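Long-range contacts in uncharacterized ABC transporter solute-binding protein yclQ (Bacillus subtilis subsp. subtilis str. 168, PDB 3GFV), which binds ferric and iron-free petrobactin and 3,4-dihydroxybenzoic acid, delivering the siderophore to the YclNOP ABC transporter for iron uptake: residues 173-178 / 226-231; 191-196 / 273-278; 230-235 / 265-270. All blocks are in the same frame, centred on the assembly; numbering follows the deposited sequence.

Contact 1: 173-178 / 226-231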
loop_
_atom_site.group_PDB
_atom_site.type_symbol
_atom_site.label_atom_id
_atom_site.label_comp_id
_atom_site.label_asym_id
_atom_site.label_seq_id
_atom_site.Cartn_x
_atom_site.Cartn_y
_atom_site.Cartn_z
ATOM N N ASN A 173 4.469 -20.102 10.761
ATOM C CA ASN A 173 4.476 -19.518 9.423
ATOM C C ASN A 173 3.168 -18.794 9.112
ATOM O O ASN A 173 2.236 -18.800 9.921
ATOM C CB ASN A 173 4.790 -20.570 8.354
ATOM C CG ASN A 173 3.759 -21.685 8.320
ATOM O OD1 ASN A 173 2.580 -21.450 8.577
ATOM N ND2 ASN A 173 4.197 -22.899 7.979
ATOM N N GLY A 174 3.124 -18.146 7.953
ATOM C CA GLY A 174 1.949 -17.372 7.574
ATOM C C GLY A 174 1.648 -17.509 6.096
ATOM O O GLY A 174 2.554 -17.662 5.259
ATOM N N LEU A 175 0.360 -17.450 5.777
ATOM C CA LEU A 175 -0.089 -17.393 4.391
ATOM C C LEU A 175 -0.909 -16.117 4.202
ATOM O O LEU A 175 -1.746 -15.796 5.040
ATOM C CB LEU A 175 -0.949 -18.618 4.067
ATOM C CG LEU A 175 -1.636 -18.628 2.696
ATOM C CD1 LEU A 175 -0.592 -18.720 1.573
ATOM C CD2 LEU A 175 -2.686 -19.789 2.589
ATOM N N VAL A 176 -0.668 -15.405 3.104
ATOM C CA VAL A 176 -1.435 -14.195 2.784
ATOM C C VAL A 176 -2.378 -14.464 1.621
ATOM O O VAL A 176 -1.941 -14.897 0.547
ATOM C CB VAL A 176 -0.487 -13.037 2.384
ATOM C CG1 VAL A 176 -1.286 -11.746 2.136
ATOM C CG2 VAL A 176 0.564 -12.805 3.483
ATOM N N ILE A 177 -3.664 -14.199 1.824
ATOM C CA ILE A 177 -4.658 -14.423 0.751
ATOM C C ILE A 177 -5.524 -13.201 0.560
ATOM O O ILE A 177 -5.746 -12.438 1.491
ATOM C CB ILE A 177 -5.587 -15.621 0.986
ATOM C CG1 ILE A 177 -6.363 -15.486 2.311
ATOM C CG2 ILE A 177 -4.795 -16.953 0.887
ATOM C CD1 ILE A 177 -7.439 -16.518 2.520
HETATM N N MSE A 178 -6.044 -13.048 -0.655
HETATM C CA MSE A 178 -7.048 -12.030 -0.917
HETATM C C MSE A 178 -8.303 -12.725 -1.431
HETATM O O MSE A 178 -8.231 -13.631 -2.289
HETATM C CB MSE A 178 -6.533 -10.974 -1.905
HETATM C CG MSE A 178 -7.568 -9.919 -2.220
HETATM SE SE MSE A 178 -6.741 -8.518 -3.340
HETATM C CE MSE A 178 -6.746 -9.522 -4.962
ATOM N N THR A 226 -1.670 -26.347 2.688
ATOM C CA THR A 226 -0.610 -25.475 3.168
ATOM C C THR A 226 -0.572 -25.417 4.689
ATOM O O THR A 226 0.508 -25.311 5.270
ATOM C CB THR A 226 -0.808 -24.071 2.591
ATOM O OG1 THR A 226 -0.755 -24.171 1.163
ATOM C CG2 THR A 226 0.270 -23.108 3.105
ATOM N N ASN A 227 -1.741 -25.539 5.325
ATOM C CA ASN A 227 -1.847 -25.495 6.791
ATOM C C ASN A 227 -1.049 -24.364 7.483
ATOM O O ASN A 227 -0.213 -24.594 8.368
ATOM C CB ASN A 227 -1.475 -26.865 7.405
ATOM C CG ASN A 227 -1.818 -26.946 8.887
ATOM O OD1 ASN A 227 -2.752 -26.293 9.338
ATOM N ND2 ASN A 227 -1.053 -27.760 9.656
ATOM N N PRO A 228 -1.326 -23.113 7.113
ATOM C CA PRO A 228 -0.569 -22.012 7.720
ATOM C C PRO A 228 -0.927 -21.830 9.195
ATOM O O PRO A 228 -2.080 -22.029 9.586
ATOM C CB PRO A 228 -1.069 -20.782 6.939
ATOM C CG PRO A 228 -2.525 -21.176 6.588
ATOM C CD PRO A 228 -2.389 -22.650 6.205
ATOM N N ASP A 229 0.047 -21.441 10.006
ATOM C CA ASP A 229 -0.205 -21.127 11.414
ATOM C C ASP A 229 -0.943 -19.804 11.568
ATOM O O ASP A 229 -1.774 -19.649 12.462
ATOM C CB ASP A 229 1.135 -21.043 12.151
ATOM C CG ASP A 229 1.907 -22.341 12.072
ATOM O OD1 ASP A 229 1.273 -23.389 12.324
ATOM O OD2 ASP A 229 3.109 -22.311 11.715
ATOM N N TYR A 230 -0.606 -18.845 10.699
ATOM C CA TYR A 230 -1.262 -17.533 10.649
ATOM C C TYR A 230 -1.810 -17.287 9.259
ATOM O O TYR A 230 -1.152 -17.584 8.266
ATOM C CB TYR A 230 -0.288 -16.394 11.030
ATOM C CG TYR A 230 0.056 -16.448 12.485
ATOM C CD1 TYR A 230 -0.594 -15.620 13.411
ATOM C CD2 TYR A 230 0.973 -17.387 12.956
ATOM C CE1 TYR A 230 -0.297 -15.704 14.767
ATOM C CE2 TYR A 230 1.263 -17.483 14.310
ATOM C CZ TYR A 230 0.631 -16.637 15.206
ATOM O OH TYR A 230 0.923 -16.745 16.553
ATOM N N LEU A 231 -3.026 -16.756 9.188
ATOM C CA LEU A 231 -3.658 -16.503 7.898
ATOM C C LEU A 231 -4.026 -15.020 7.801
ATOM O O LEU A 231 -4.864 -14.528 8.553
ATOM C CB LEU A 231 -4.896 -17.391 7.724
ATOM C CG LEU A 231 -5.654 -17.230 6.391
ATOM C CD1 LEU A 231 -4.807 -17.658 5.209
ATOM C CD2 LEU A 231 -6.952 -18.071 6.431
HETATM O O HOH W 1 2.648 -25.267 7.259
#

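Contact 2: 191-196 / 273-278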
loop_
_atom_site.group_PDB
_atom_site.type_symbol
_atom_site.label_atom_id
_atom_site.label_comp_id
_atom_site.label_asym_id
_atom_site.label_seq_id
_atom_site.Cartn_x
_atom_site.Cartn_y
_atom_site.Cartn_z
ATOM N N SER A 191 5.643 -10.473 -3.885
ATOM C CA SER A 191 4.345 -10.159 -4.477
ATOM C C SER A 191 3.818 -8.829 -3.943
ATOM O O SER A 191 4.453 -8.158 -3.111
ATOM C CB SER A 191 3.319 -11.274 -4.204
ATOM O OG SER A 191 2.876 -11.219 -2.851
ATOM N N ARG A 192 2.639 -8.458 -4.414
ATOM C CA ARG A 192 2.005 -7.239 -3.963
ATOM C C ARG A 192 1.963 -7.128 -2.436
ATOM O O ARG A 192 2.166 -6.063 -1.876
ATOM C CB ARG A 192 0.592 -7.193 -4.529
ATOM C CG ARG A 192 -0.184 -5.984 -4.101
ATOM C CD ARG A 192 -1.554 -6.070 -4.740
ATOM N NE ARG A 192 -2.240 -4.792 -4.725
ATOM C CZ ARG A 192 -3.361 -4.555 -5.391
ATOM N NH1 ARG A 192 -3.915 -5.514 -6.128
ATOM N NH2 ARG A 192 -3.925 -3.360 -5.319
ATOM N N TYR A 193 1.724 -8.242 -1.751
ATOM C CA TYR A 193 1.659 -8.216 -0.292
ATOM C C TYR A 193 2.800 -8.999 0.341
ATOM O O TYR A 193 2.753 -9.364 1.531
ATOM C CB TYR A 193 0.297 -8.728 0.218
ATOM C CG TYR A 193 -0.879 -7.991 -0.388
ATOM C CD1 TYR A 193 -1.049 -6.624 -0.192
ATOM C CD2 TYR A 193 -1.806 -8.655 -1.180
ATOM C CE1 TYR A 193 -2.121 -5.949 -0.769
ATOM C CE2 TYR A 193 -2.874 -7.994 -1.743
ATOM C CZ TYR A 193 -3.029 -6.635 -1.532
ATOM O OH TYR A 193 -4.096 -5.964 -2.094
ATOM N N GLY A 194 3.836 -9.229 -0.456
ATOM C CA GLY A 194 5.039 -9.886 0.003
ATOM C C GLY A 194 5.709 -9.259 1.217
ATOM O O GLY A 194 6.464 -9.938 1.906
ATOM N N LEU A 195 5.468 -7.977 1.483
ATOM C CA LEU A 195 6.167 -7.333 2.604
ATOM C C LEU A 195 5.931 -8.022 3.948
ATOM O O LEU A 195 6.769 -7.926 4.846
ATOM C CB LEU A 195 5.864 -5.827 2.687
ATOM C CG LEU A 195 4.567 -5.384 3.370
ATOM C CD1 LEU A 195 4.641 -3.872 3.602
ATOM C CD2 LEU A 195 3.375 -5.739 2.502
ATOM N N ILE A 196 4.809 -8.734 4.084
ATOM C CA ILE A 196 4.525 -9.440 5.330
ATOM C C ILE A 196 5.646 -10.456 5.592
ATOM O O ILE A 196 6.064 -10.659 6.737
ATOM C CB ILE A 196 3.138 -10.106 5.264
ATOM C CG1 ILE A 196 2.055 -9.026 5.417
ATOM C CG2 ILE A 196 3.008 -11.162 6.353
ATOM C CD1 ILE A 196 0.619 -9.478 5.035
ATOM N N THR A 273 -7.147 -0.053 3.027
ATOM C CA THR A 273 -5.784 0.456 3.098
ATOM C C THR A 273 -4.803 -0.440 2.345
ATOM O O THR A 273 -3.970 0.037 1.574
ATOM C CB THR A 273 -5.355 0.636 4.560
ATOM O OG1 THR A 273 -6.176 1.646 5.152
ATOM C CG2 THR A 273 -3.881 1.053 4.665
ATOM N N TRP A 274 -4.917 -1.758 2.545
ATOM C CA TRP A 274 -3.971 -2.681 1.930
ATOM C C TRP A 274 -4.097 -2.772 0.413
ATOM O O TRP A 274 -3.086 -2.896 -0.294
ATOM C CB TRP A 274 -4.066 -4.076 2.571
ATOM C CG TRP A 274 -3.426 -4.141 3.912
ATOM C CD1 TRP A 274 -3.876 -3.570 5.067
ATOM C CD2 TRP A 274 -2.209 -4.815 4.246
ATOM N NE1 TRP A 274 -3.014 -3.851 6.104
ATOM C CE2 TRP A 274 -1.964 -4.584 5.616
ATOM C CE3 TRP A 274 -1.284 -5.565 3.510
ATOM C CZ2 TRP A 274 -0.844 -5.111 6.281
ATOM C CZ3 TRP A 274 -0.168 -6.084 4.166
ATOM C CH2 TRP A 274 0.035 -5.854 5.540
ATOM N N TYR A 275 -5.331 -2.665 -0.082
ATOM C CA TYR A 275 -5.592 -2.790 -1.511
ATOM C C TYR A 275 -5.478 -1.456 -2.271
ATOM O O TYR A 275 -4.918 -1.408 -3.366
ATOM C CB TYR A 275 -6.968 -3.419 -1.732
ATOM C CG TYR A 275 -7.265 -3.674 -3.185
ATOM C CD1 TYR A 275 -6.602 -4.684 -3.874
ATOM C CD2 TYR A 275 -8.194 -2.906 -3.866
ATOM C CE1 TYR A 275 -6.876 -4.936 -5.213
ATOM C CE2 TYR A 275 -8.474 -3.149 -5.204
ATOM C CZ TYR A 275 -7.805 -4.164 -5.869
ATOM O OH TYR A 275 -8.072 -4.408 -7.204
ATOM N N LEU A 276 -5.970 -0.376 -1.681
ATOM C CA LEU A 276 -6.009 0.909 -2.394
ATOM C C LEU A 276 -4.804 1.767 -2.071
ATOM O O LEU A 276 -4.496 2.714 -2.794
ATOM C CB LEU A 276 -7.236 1.706 -1.993
ATOM C CG LEU A 276 -8.561 0.985 -2.255
ATOM C CD1 LEU A 276 -9.719 1.775 -1.657
ATOM C CD2 LEU A 276 -8.758 0.709 -3.746
ATOM N N SER A 277 -4.133 1.463 -0.971
ATOM C CA SER A 277 -3.065 2.354 -0.518
ATOM C C SER A 277 -1.788 1.574 -0.212
ATOM O O SER A 277 -1.467 0.607 -0.892
ATOM C CB SER A 277 -3.517 3.172 0.693
ATOM O OG SER A 277 -2.553 4.197 0.992
ATOM N N GLY A 278 -1.066 1.998 0.816
ATOM C CA GLY A 278 0.218 1.396 1.128
ATOM C C GLY A 278 1.385 2.194 0.555
ATOM O O GLY A 278 1.227 2.919 -0.428
HETATM O O HOH W 2 -1.767 -2.845 -3.027
#

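Contact 3: 230-235 / 265-270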
loop_
_atom_site.group_PDB
_atom_site.type_symbol
_atom_site.label_atom_id
_atom_site.label_comp_id
_atom_site.label_asym_id
_atom_site.label_seq_id
_atom_site.Cartn_x
_atom_site.Cartn_y
_atom_site.Cartn_z
ATOM N N TYR A 230 -0.606 -18.845 10.699
ATOM C CA TYR A 230 -1.262 -17.533 10.649
ATOM C C TYR A 230 -1.810 -17.287 9.259
ATOM O O TYR A 230 -1.152 -17.584 8.266
ATOM C CB TYR A 230 -0.288 -16.394 11.030
ATOM C CG TYR A 230 0.056 -16.448 12.485
ATOM C CD1 TYR A 230 -0.594 -15.620 13.411
ATOM C CD2 TYR A 230 0.973 -17.387 12.956
ATOM C CE1 TYR A 230 -0.297 -15.704 14.767
ATOM C CE2 TYR A 230 1.263 -17.483 14.310
ATOM C CZ TYR A 230 0.631 -16.637 15.206
ATOM O OH TYR A 230 0.923 -16.745 16.553
ATOM N N LEU A 231 -3.026 -16.756 9.188
ATOM C CA LEU A 231 -3.658 -16.503 7.898
ATOM C C LEU A 231 -4.026 -15.020 7.801
ATOM O O LEU A 231 -4.864 -14.528 8.553
ATOM C CB LEU A 231 -4.896 -17.391 7.724
ATOM C CG LEU A 231 -5.654 -17.230 6.391
ATOM C CD1 LEU A 231 -4.807 -17.658 5.209
ATOM C CD2 LEU A 231 -6.952 -18.071 6.431
ATOM N N PHE A 232 -3.367 -14.323 6.884
ATOM C CA PHE A 232 -3.594 -12.895 6.674
ATOM C C PHE A 232 -4.571 -12.734 5.526
ATOM O O PHE A 232 -4.310 -13.218 4.420
ATOM C CB PHE A 232 -2.271 -12.216 6.335
ATOM C CG PHE A 232 -1.273 -12.261 7.453
ATOM C CD1 PHE A 232 -1.233 -11.243 8.398
ATOM C CD2 PHE A 232 -0.388 -13.330 7.570
ATOM C CE1 PHE A 232 -0.294 -11.264 9.444
ATOM C CE2 PHE A 232 0.550 -13.361 8.617
ATOM C CZ PHE A 232 0.576 -12.345 9.560
ATOM N N VAL A 233 -5.697 -12.070 5.782
ATOM C CA VAL A 233 -6.741 -11.966 4.761
ATOM C C VAL A 233 -7.022 -10.523 4.360
ATOM O O VAL A 233 -7.228 -9.656 5.227
ATOM C CB VAL A 233 -8.049 -12.568 5.269
ATOM C CG1 VAL A 233 -9.102 -12.513 4.185
ATOM C CG2 VAL A 233 -7.815 -14.016 5.695
ATOM N N ILE A 234 -7.068 -10.291 3.049
ATOM C CA ILE A 234 -7.483 -8.997 2.485
ATOM C C ILE A 234 -8.702 -9.283 1.648
ATOM O O ILE A 234 -8.731 -10.275 0.922
ATOM C CB ILE A 234 -6.367 -8.407 1.611
ATOM C CG1 ILE A 234 -5.184 -8.026 2.502
ATOM C CG2 ILE A 234 -6.837 -7.157 0.853
ATOM C CD1 ILE A 234 -3.892 -7.994 1.749
ATOM N N ASP A 235 -9.723 -8.444 1.763
ATOM C CA ASP A 235 -10.933 -8.652 0.976
ATOM C C ASP A 235 -11.067 -7.563 -0.087
ATOM O O ASP A 235 -11.366 -6.405 0.228
ATOM C CB ASP A 235 -12.150 -8.646 1.877
ATOM C CG ASP A 235 -13.374 -9.219 1.177
ATOM O OD1 ASP A 235 -13.684 -8.751 0.068
ATOM O OD2 ASP A 235 -13.962 -10.170 1.706
ATOM N N HIS A 265 -5.983 -17.559 14.675
ATOM C CA HIS A 265 -4.943 -16.696 14.119
ATOM C C HIS A 265 -5.232 -16.322 12.673
ATOM O O HIS A 265 -4.337 -16.363 11.824
ATOM C CB HIS A 265 -3.563 -17.342 14.251
ATOM C CG HIS A 265 -3.130 -17.507 15.673
ATOM N ND1 HIS A 265 -3.203 -16.477 16.585
ATOM C CD2 HIS A 265 -2.641 -18.575 16.347
ATOM C CE1 HIS A 265 -2.777 -16.906 17.761
ATOM N NE2 HIS A 265 -2.417 -18.170 17.640
ATOM N N VAL A 266 -6.494 -16.010 12.398
ATOM C CA VAL A 266 -6.842 -15.338 11.156
ATOM C C VAL A 266 -6.746 -13.849 11.447
ATOM O O VAL A 266 -7.319 -13.349 12.419
ATOM C CB VAL A 266 -8.245 -15.723 10.641
ATOM C CG1 VAL A 266 -8.514 -15.035 9.298
ATOM C CG2 VAL A 266 -8.335 -17.235 10.460
ATOM N N ILE A 267 -5.977 -13.157 10.624
ATOM C CA ILE A 267 -5.763 -11.719 10.800
ATOM C C ILE A 267 -6.453 -10.996 9.659
ATOM O O ILE A 267 -6.066 -11.141 8.491
ATOM C CB ILE A 267 -4.267 -11.441 10.849
ATOM C CG1 ILE A 267 -3.676 -12.199 12.055
ATOM C CG2 ILE A 267 -3.960 -9.918 10.868
ATOM C CD1 ILE A 267 -2.160 -12.319 12.040
ATOM N N TYR A 268 -7.514 -10.264 9.999
ATOM C CA TYR A 268 -8.297 -9.545 9.001
ATOM C C TYR A 268 -7.689 -8.155 8.830
ATOM O O TYR A 268 -7.879 -7.271 9.664
ATOM C CB TYR A 268 -9.759 -9.450 9.420
ATOM C CG TYR A 268 -10.385 -10.806 9.603
ATOM C CD1 TYR A 268 -10.952 -11.472 8.530
ATOM C CD2 TYR A 268 -10.360 -11.446 10.836
ATOM C CE1 TYR A 268 -11.515 -12.733 8.689
ATOM C CE2 TYR A 268 -10.920 -12.700 10.995
ATOM C CZ TYR A 268 -11.497 -13.333 9.918
ATOM O OH TYR A 268 -12.053 -14.584 10.072
ATOM N N LEU A 269 -6.947 -7.989 7.749
ATOM C CA LEU A 269 -6.254 -6.734 7.486
ATOM C C LEU A 269 -7.269 -5.691 7.033
ATOM O O LEU A 269 -8.360 -6.033 6.592
ATOM C CB LEU A 269 -5.142 -6.941 6.452
ATOM C CG LEU A 269 -3.995 -7.855 6.932
ATOM C CD1 LEU A 269 -3.003 -8.196 5.813
ATOM C CD2 LEU A 269 -3.271 -7.301 8.192
ATOM N N ASP A 270 -6.919 -4.416 7.183
ATOM C CA ASP A 270 -7.777 -3.321 6.729
ATOM C C ASP A 270 -7.745 -3.287 5.208
ATOM O O ASP A 270 -6.862 -2.679 4.611
ATOM C CB ASP A 270 -7.235 -2.021 7.346
ATOM C CG ASP A 270 -7.887 -0.756 6.790
ATOM O OD1 ASP A 270 -8.830 -0.819 5.978
ATOM O OD2 ASP A 270 -7.417 0.326 7.179
HETATM O O HOH W 3 -9.665 -8.470 5.847
#

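Contact 1: 173-178 / 226-231
Asn173 and Asp229 grip each other reciprocally, each side chain taking the backbone N-H of the other residue. Asp229 OD2 accepts from Asn173 N at 2.8 Å through its anti lone pair, the one turned away from OD1. In return, Asn173 OD1 accepts from Asp229 N at 2.9 Å, with the donor tilted somewhat out of the amide's carbonyl plane. With CG of Asn173 between its backbone N and carbonyl carbon (chi1 61°), OD1 comes to Asp229 N. The amide and carboxylate planes end up only 17° apart, although the two side chains cross at about a right angle. Fixed in this way, the amide turns its ND2 to a water that it donates to at 2.9 Å, and the water in turn donates a hydrogen bond to Thr226 O. The second carboxylate oxygen, Asp229 OD1, is held by Asn259.

From here the chains run on as parallel strands of the mixed sheet in the C-terminal lobe of this periplasmic binding protein fold. Tyr230 N donates to Asn173 O, and Leu175 N to Tyr230 O, each at 2.9 Å; between them, Gly174 CA makes a C-H contact with Tyr230 O. Asn227, with positive phi, is the first residue past helix 220-226; Pro228 and Asp229 lead on to the strand. On the face carrying Leu175 and Leu231, Pro228 packs its CB against Leu175 CB at 3.6 Å. The two leucine side chains lie alongside each other and point the same way, with Leu175 CD2 and Leu231 CD1 4.0 Å apart. Ile177 approaches that same Leu231 methyl with its own CD1 at 3.9 Å. Tyr222 and Ile223 of helix 220-226 close over Leu175 and Ile177 respectively.

Contact 2: 191-196 / 273-278
Near the centre of the molecule, Arg192, in the turn leading to helix 195-198, and Tyr275, in the last turn of helix 271-276, meet beside a bound phosphate, probably acquired from the crystallisation liquor. Arg192 NH1 forms a salt bridge to this ion and also bonds to Thr213 O; Tyr275 OH is tied to Arg236. The arginine reaches across fully extended, its CG anti to the backbone N (chi1 179°), and brings NH2 over one face of the Tyr275 ring, the guanidinium tilted 38° to it. NH1 comes within 3.2 Å of Tyr275 CE1. At the guanidinium edge a water lies in plane, accepts from Arg192 NE at 2.6 Å and donates to Trp274 O. The same tyrosine ring makes a cation-pi contact with Arg104.

Such a position suits a solute-binding protein of this family, in which ligand is held in the cleft between two lobes; the phosphate may mark part of that pocket, but does not show where petrobactin sits. Tyr193, at the third position of a type I turn from Ser191 to Gly194, carries Arg192 CG over the centre of one ring face, while its edge meets Trp274 O, 3.2 Å from Tyr193 CE1. The hydroxyl is buried with no polar partner in the model: Tyr193 OH abuts the edge of the Tyr275 ring at 3.3 Å from CD1. Deeper in, the indole of Trp274 receives Tyr193 CD1 in plane at its edge, 3.9 Å from CE3. Leu195 CD2 and Ile196 CD1 both come to Trp274 CZ3, the isoleucine closer at 3.6 Å and crossing the indole at about a right angle. Glu290 accepts from Trp274 NE1.

Contact 3: 230-235 / 265-270
Ile267, Tyr230 and Leu269 bury the largest areas where strands 230-235 and 266-268 pair in parallel. Ile267 is held by both its backbone N and O: its N donates to Leu231 O at 2.7 Å, and its O accepts from Val233 N at 2.9 Å. Its side chain lies beside Phe232, pointing the same way, and CD1 presses on the ring at 3.4 Å from Phe232 CE1. That methyl also meets the edge of the Tyr230 ring.

Tyr230 forms an offset stack with His265, the centroids 4.4 Å apart and the planes inclined by 27°. CG of His265 is anti to its carbonyl carbon (chi1 -65°), which places one imidazole face beneath Tyr230 CE1. Leu269 donates from its N to Val233 O, and its CD1 lies 4.0 Å from Ile234 CG1 and 4.1 Å from Phe232 CB. A water donates to both Val233 O and Leu269 O. On the other face, with Leu231, Val233 CG2 packs on Val266 CG1; helix 246-250 touches Val233 and Leu231 there.

Helices 236-240, 246-250 and 259-262 lie between the two parallel strands in the chain, a beta-alpha-beta crossover. Four backbone bonds, three of them nearly straight, fix the register, while apolar and aromatic side chains pack on both faces.

How the contacts relate
Contacts 1 and 3 share Tyr230 and Leu231, strands 173-180 and 266-268 lying on either side of strand 230-235 in one sheet, the contact centres about 9 Å apart; Leu175 O and Phe232 N, 2.9 Å apart, and Ile177 N and Phe232 O, 2.8 Å apart, probably continue the pairing of contact 1. Contact 2 packs on that sheet. Val176 CG2 meets Ile196 CD1 at 3.7 Å, and Tyr193 CE2 meets Ile234 CD1 at 3.6 Å. Strand 266-268 precedes helix 271-276, and Leu269 CD1 touches Trp274 CE2 at 3.8 Å. The selenium of Met178 lies 3.9 Å from Tyr275 CD1, so the sheet packs against Tyr275, whose nearest side-chain atom is about 3 Å from the phosphate.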